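Local coordinates for protein MerB2 (Bacillus megaterium, PDB 5C17) that probably cleaves the mercury-carbon bond of organomercurials as an alkylmercury lyase, and here holds a mercury(II) ion in its metal site together with a bound dithiol, at residues V23-L26 against R27-F31; V132-N136 against G137-K141; E190-L194 against E195-S199. One frame throughout, in Å; residues are numbered along the deposited sequence. Where two conformers were deposited one is given.

Interaction 1 (V23-L26 against R27-F31)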
# COMPACT_ATOMS: atom_id res chain seq x y z
N VAL A 23 -15.76 -2.30 4.66
CA VAL A 23 -14.82 -1.92 5.71
C VAL A 23 -14.64 -3.04 6.75
O VAL A 23 -13.51 -3.38 7.09
CB VAL A 23 -15.14 -0.55 6.35
CG1 VAL A 23 -14.24 -0.30 7.56
CG2 VAL A 23 -14.92 0.54 5.33
N PRO A 24 -15.74 -3.65 7.25
CA PRO A 24 -15.52 -4.79 8.16
C PRO A 24 -14.63 -5.89 7.56
O PRO A 24 -13.74 -6.43 8.23
CB PRO A 24 -16.95 -5.29 8.44
CG PRO A 24 -17.79 -4.05 8.30
CD PRO A 24 -17.16 -3.28 7.16
N ILE A 25 -14.86 -6.20 6.29
CA ILE A 25 -14.09 -7.24 5.61
C ILE A 25 -12.63 -6.81 5.38
O ILE A 25 -11.71 -7.57 5.68
CB ILE A 25 -14.82 -7.69 4.32
CG1 ILE A 25 -16.06 -8.50 4.69
CG2 ILE A 25 -13.88 -8.49 3.41
CD1 ILE A 25 -17.04 -8.70 3.57
N LEU A 26 -12.43 -5.59 4.90
CA LEU A 26 -11.08 -5.08 4.68
C LEU A 26 -10.30 -5.01 5.98
O LEU A 26 -9.13 -5.38 6.01
CB LEU A 26 -11.09 -3.70 4.02
CG LEU A 26 -11.31 -3.72 2.51
CD1 LEU A 26 -11.63 -2.32 2.02
CD2 LEU A 26 -10.10 -4.29 1.76
N ARG A 27 -10.92 -4.55 7.07
CA ARG A 27 -10.22 -4.52 8.36
C ARG A 27 -9.76 -5.91 8.74
O ARG A 27 -8.63 -6.14 9.16
CB ARG A 27 -11.12 -3.98 9.46
CG ARG A 27 -11.40 -2.49 9.38
CD ARG A 27 -12.36 -2.03 10.50
NE ARG A 27 -11.77 -2.26 11.81
CZ ARG A 27 -10.92 -1.45 12.40
NH1 ARG A 27 -10.56 -0.30 11.83
NH2 ARG A 27 -10.39 -1.80 13.55
N THR A 28 -10.68 -6.87 8.63
CA THR A 28 -10.40 -8.22 9.05
C THR A 28 -9.22 -8.78 8.24
O THR A 28 -8.30 -9.41 8.79
CB THR A 28 -11.66 -9.10 8.94
OG1 THR A 28 -12.71 -8.50 9.72
CG2 THR A 28 -11.39 -10.48 9.46
N ILE A 29 -9.23 -8.54 6.94
CA ILE A 29 -8.14 -9.04 6.09
C ILE A 29 -6.82 -8.34 6.44
O ILE A 29 -5.79 -8.97 6.69
CB ILE A 29 -8.45 -8.82 4.60
CG1 ILE A 29 -9.68 -9.63 4.17
CG2 ILE A 29 -7.24 -9.22 3.75
CD1 ILE A 29 -10.22 -9.27 2.77
N PHE A 30 -6.87 -7.01 6.47
CA PHE A 30 -5.69 -6.16 6.64
C PHE A 30 -4.97 -6.48 7.95
O PHE A 30 -3.75 -6.68 7.96
CB PHE A 30 -6.14 -4.71 6.59
CG PHE A 30 -5.03 -3.69 6.68
CD1 PHE A 30 -4.16 -3.46 5.60
CD2 PHE A 30 -4.88 -2.92 7.81
CE1 PHE A 30 -3.17 -2.49 5.68
CE2 PHE A 30 -3.90 -1.94 7.90
CZ PHE A 30 -3.05 -1.73 6.84
N PHE A 31 -5.71 -6.56 9.05
CA PHE A 31 -5.06 -6.80 10.32
C PHE A 31 -4.57 -8.26 10.45
O PHE A 31 -3.63 -8.54 11.18
CB PHE A 31 -5.96 -6.32 11.47
CG PHE A 31 -6.18 -4.81 11.46
CD1 PHE A 31 -5.10 -3.94 11.60
CD2 PHE A 31 -7.44 -4.27 11.28
CE1 PHE A 31 -5.28 -2.57 11.57
CE2 PHE A 31 -7.63 -2.89 11.27
CZ PHE A 31 -6.55 -2.05 11.40

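Interaction 2 (V132-N136 against G137-K141)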
# COMPACT_ATOMS: atom_id res chain seq x y z
N VAL A 132 15.25 3.09 4.52
CA VAL A 132 14.57 4.13 5.28
C VAL A 132 14.11 3.51 6.58
O VAL A 132 13.59 2.40 6.58
CB VAL A 132 13.34 4.67 4.53
CG1 VAL A 132 12.66 5.75 5.35
CG2 VAL A 132 13.74 5.24 3.17
N THR A 133 14.29 4.21 7.69
CA THR A 133 13.69 3.76 8.94
C THR A 133 12.86 4.88 9.55
O THR A 133 13.12 6.07 9.34
CB THR A 133 14.72 3.25 9.98
OG1 THR A 133 15.56 4.32 10.38
CG2 THR A 133 15.58 2.13 9.40
N VAL A 134 11.85 4.46 10.30
CA VAL A 134 10.95 5.38 10.97
C VAL A 134 10.90 4.99 12.44
O VAL A 134 10.72 3.81 12.76
CB VAL A 134 9.53 5.33 10.36
CG1 VAL A 134 8.63 6.35 11.04
CG2 VAL A 134 9.57 5.57 8.85
N ARG A 135 11.07 5.98 13.31
CA ARG A 135 11.07 5.77 14.75
C ARG A 135 10.15 6.82 15.40
O ARG A 135 10.39 8.03 15.29
CB ARG A 135 12.50 5.89 15.30
CG ARG A 135 13.51 4.90 14.75
CD ARG A 135 13.24 3.50 15.25
NE ARG A 135 14.20 2.52 14.74
CZ ARG A 135 14.00 1.74 13.68
NH1 ARG A 135 12.88 1.83 12.98
NH2 ARG A 135 14.95 0.88 13.31
N ASN A 136 9.08 6.35 16.04
CA ASN A 136 8.08 7.24 16.65
C ASN A 136 7.58 8.31 15.69
O ASN A 136 7.41 9.47 16.05
CB ASN A 136 8.63 7.90 17.92
CG ASN A 136 8.68 6.94 19.06
OD1 ASN A 136 8.16 5.83 18.95
ND2 ASN A 136 9.28 7.35 20.17
N GLY A 137 7.32 7.90 14.45
CA GLY A 137 6.75 8.77 13.45
C GLY A 137 7.73 9.67 12.73
O GLY A 137 7.34 10.40 11.83
N LYS A 138 9.00 9.60 13.11
CA LYS A 138 10.02 10.48 12.56
C LYS A 138 10.96 9.68 11.68
O LYS A 138 11.39 8.58 12.04
CB LYS A 138 10.82 11.13 13.69
CG LYS A 138 11.76 12.23 13.26
CD LYS A 138 12.46 12.83 14.46
CE LYS A 138 13.19 14.12 14.11
NZ LYS A 138 14.40 13.86 13.30
N LEU A 139 11.30 10.21 10.51
CA LEU A 139 12.29 9.58 9.67
C LEU A 139 13.62 9.59 10.42
O LEU A 139 14.03 10.61 10.95
CB LEU A 139 12.42 10.33 8.35
CG LEU A 139 11.19 10.16 7.45
CD1 LEU A 139 11.14 11.28 6.41
CD2 LEU A 139 11.17 8.78 6.77
N ALA A 140 14.27 8.43 10.47
CA ALA A 140 15.59 8.30 11.09
C ALA A 140 16.61 8.07 9.97
O ALA A 140 17.17 9.02 9.45
CB ALA A 140 15.58 7.17 12.12
N LYS A 141 16.84 6.83 9.56
CA LYS A 141 17.78 6.56 8.47
C LYS A 141 17.10 6.87 7.15
O LYS A 141 15.91 6.59 6.99
CB LYS A 141 18.20 5.08 8.51
CG LYS A 141 19.37 4.68 7.58
CD LYS A 141 19.50 3.14 7.50
CE LYS A 141 20.90 2.67 7.06
NZ LYS A 141 21.24 3.01 5.65

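Interaction 3 (E190-L194 against E195-S199)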
# COMPACT_ATOMS: atom_id res chain seq x y z
N GLU A 190 4.37 13.14 -10.39
CA GLU A 190 5.13 14.16 -9.70
C GLU A 190 5.89 13.56 -8.53
O GLU A 190 5.61 12.45 -8.07
CB GLU A 190 4.24 15.30 -9.23
CG GLU A 190 3.25 14.95 -8.16
CD GLU A 190 2.34 16.13 -7.83
OE1 GLU A 190 2.45 16.69 -6.73
OE2 GLU A 190 1.51 16.50 -8.69
N ILE A 191 6.87 14.32 -8.06
CA ILE A 191 7.68 13.95 -6.93
C ILE A 191 6.98 14.36 -5.65
O ILE A 191 6.41 15.46 -5.57
CB ILE A 191 9.04 14.66 -7.00
CG1 ILE A 191 9.80 14.22 -8.26
CG2 ILE A 191 9.88 14.42 -5.76
CD1 ILE A 191 10.26 12.81 -8.25
N MET A 192 7.03 13.48 -4.66
CA MET A 192 6.59 13.83 -3.32
C MET A 192 7.66 13.36 -2.33
O MET A 192 8.54 12.57 -2.67
CB MET A 192 5.21 13.24 -2.99
CG MET A 192 5.18 11.73 -3.04
SD MET A 192 3.62 10.92 -2.54
CE MET A 192 3.53 11.31 -0.81
N THR A 193 7.58 13.86 -1.12
CA THR A 193 8.59 13.60 -0.13
C THR A 193 8.21 12.42 0.74
O THR A 193 7.05 11.99 0.80
CB THR A 193 8.78 14.81 0.80
OG1 THR A 193 7.59 14.99 1.57
CG2 THR A 193 9.10 16.08 -0.00
N LEU A 194 9.21 11.90 1.44
CA LEU A 194 8.96 10.79 2.35
C LEU A 194 8.07 11.21 3.52
O LEU A 194 7.21 10.44 3.95
CB LEU A 194 10.28 10.22 2.86
CG LEU A 194 11.30 9.81 1.81
CD1 LEU A 194 12.42 9.00 2.42
CD2 LEU A 194 10.66 9.07 0.65
N GLU A 195 8.25 12.43 4.02
CA GLU A 195 7.40 12.94 5.09
C GLU A 195 5.94 12.98 4.64
O GLU A 195 5.04 12.63 5.40
CB GLU A 195 7.85 14.34 5.57
CG GLU A 195 9.06 14.31 6.50
CD GLU A 195 9.41 15.68 7.11
OE1 GLU A 195 8.58 16.63 7.06
OE2 GLU A 195 10.53 15.80 7.66
N GLN A 196 5.71 13.41 3.40
CA GLN A 196 4.34 13.44 2.89
C GLN A 196 3.75 12.02 2.81
O GLN A 196 2.58 11.81 3.15
CB GLN A 196 4.29 14.13 1.52
CG GLN A 196 4.59 15.63 1.61
CD GLN A 196 5.11 16.33 0.32
OE1 GLN A 196 5.31 15.73 -0.75
NE2 GLN A 196 5.32 17.64 0.45
N ALA A 197 4.55 11.04 2.40
CA ALA A 197 4.06 9.66 2.31
C ALA A 197 3.68 9.14 3.69
O ALA A 197 2.68 8.44 3.84
CB ALA A 197 5.09 8.76 1.65
N LEU A 198 4.47 9.48 4.71
CA LEU A 198 4.11 9.09 6.07
C LEU A 198 2.75 9.62 6.44
O LEU A 198 1.94 8.91 7.04
CB LEU A 198 5.15 9.59 7.06
CG LEU A 198 6.39 8.72 7.24
CD1 LEU A 198 7.43 9.47 8.04
CD2 LEU A 198 6.02 7.42 7.93
N SER A 199 2.49 10.88 6.10
CA SER A 199 1.23 11.50 6.49
C SER A 199 0.03 10.85 5.78
O SER A 199 -1.09 10.92 6.26
CB SER A 199 1.27 13.00 6.21
OG SER A 199 1.03 13.24 4.84

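Interaction 1 (V23-L26 against R27-F31)
Arg27 meets Val23 one helical turn back through both backbone and side chain. Arg27 N bonds to Val23 O at 2.8 Å. Its aliphatic stem passes obliquely by the valine: Arg27 CD lies 3.9 Å from Val23 CG1, the methyl that chi1 of 172° sets anti to the valine's backbone N. A long side chain suits this partly exposed position, since the methylenes cover a neighbour while the charge travels on. The chain bends at chi3 (62°), one guanidinium face lies over Phe31 CE2, and NH1 bonds to Leu208 O.

Thr28 comes next and spends two donors on one acceptor. Pro24 O takes the threonine OG1 at 2.8 Å and the Thr28 N-H, and the two arrive from opposite faces of the carbonyl plane. The hydroxyl proton is thus used within the helix. Pro24 suits the first turn of helix 22-34, where its missing N-H costs no helical bond. N-H to O bonds between residues four apart, from Arg27 through Phe30, mark an alpha-helix, here with one apolar flank.

On that flank Ile29 bonds through N to Ile25 O and sets its CD1 3.8 Å from Ile25 CG2. These two beta-branched residues pack outward, Ile25 on Val58 and Leu62 of helix 52-64 and Ile29 on Ile76 and Ala79, while Leu26 touches Leu62 and Leu80. Phe30 N donates to Leu26 O at 2.8 Å, and Phe30 CB sits 3.1 Å from the same oxygen. Its ring turns off to Leu80 and Leu208, while Phe30 CD2 lies over one face of the Phe31 ring, offset toward its rim.

Interaction 2 (V132-N136 against G137-K141)
Val132 and Val134 face Leu139 across a two-residue beta hairpin, strands 129-135 and 138-143 joined by a type I' turn from Arg135 to Lys138. Leu139 slants across both valines with a single methyl: its CD2 lies 3.7 Å from Val132 CG1 and 4.1 Å from Val134 CG2. These branched apolar residues suit the face covered by Leu107 of helix 103-113 and by Leu194 and Leu198 of helix 194-207. Asn136 and Gly137 take the positive phi values the turn demands, which asparagine and glycine tolerate.

Arg135 and Lys138, a hydrogen-bonded pair, send their side chains to the other face. The arginine stem passes Ala140, with Arg135 CG 4.0 Å from Ala140 CB, and its chain bends at chi2 (-70°), its NH1 bonding back to Val134 O from above that carbonyl plane. The guanidinium also salt-bridges Asp118.

An extra residue then makes a beta bulge, Ala140 and Lys141 lying opposite Thr133. Thr133 O is used by Ala140 N, and Thr133 N gives to Lys141 O. The second bulge amide goes to the hydroxyl: chi1 of 65° puts Thr133 OG1 between backbone N and carbonyl carbon, turned to the opposite strand, taking Lys141 N at 2.9 Å.

Interaction 3 (E190-L194 against E195-S199)
A capping box opens helix 194-207 just after edge strand 190-192, with Thr193 as N-cap and Gln196 as its partner three residues on. At a helix start the first amides have no preceding carbonyls to bond, and side-chain acceptors can stand in. Threonine suits the place: with chi1 at 66° its hydroxyl lies between its own N and carbonyl carbon, and OG1 accepts from Gln196 N at 3.1 Å.

The glutamine answers in the reverse direction. Its chain runs extended beyond CG, back across the threonine, and OE1 accepts from Thr193 N at 3.0 Å. The bond is nearly straight at the hydrogen (169°), but the donor stands well above the amide carbonyl plane rather than on a lone pair. Gln196 CD passes 3.1 Å from Thr193 OG1, a closeness consistent with the two bonds.

The main chain then takes over, Ala197 N bonding to Thr193 O and Leu198 N to Leu194 O. The small Ala197 suits the buried flank because Met192 folds over it, and Leu194 packs on Ile149 and, with Leu198, on Leu107. Ser199, a turn further on, donates from OG to Gln196 O at 2.7 Å. The methionine chain, bent at chi3 (-66°), brings Met192 CE to 3.9 Å from Ala197 CB and 3.4 Å from Ala197 N.

In the fold
Followed from the N terminus, the three contacts come in series, none nested in or crossing another. Interaction 1 closes no loop, lying within one helix, 22-34. Interaction 2 closes the hairpin whose second strand forms one edge of the larger antiparallel sheet, and interaction 3 links an edge strand of the smaller sheet to the last helix. Interactions 2 and 3 touch, Leu139 CD1 lying 3.8 Å from Leu194 CB, so the final helix packs on the hairpin. Interaction 1 stands apart, its centre about 25 Å from that of interaction 3, on the opposite side of the chain's centre.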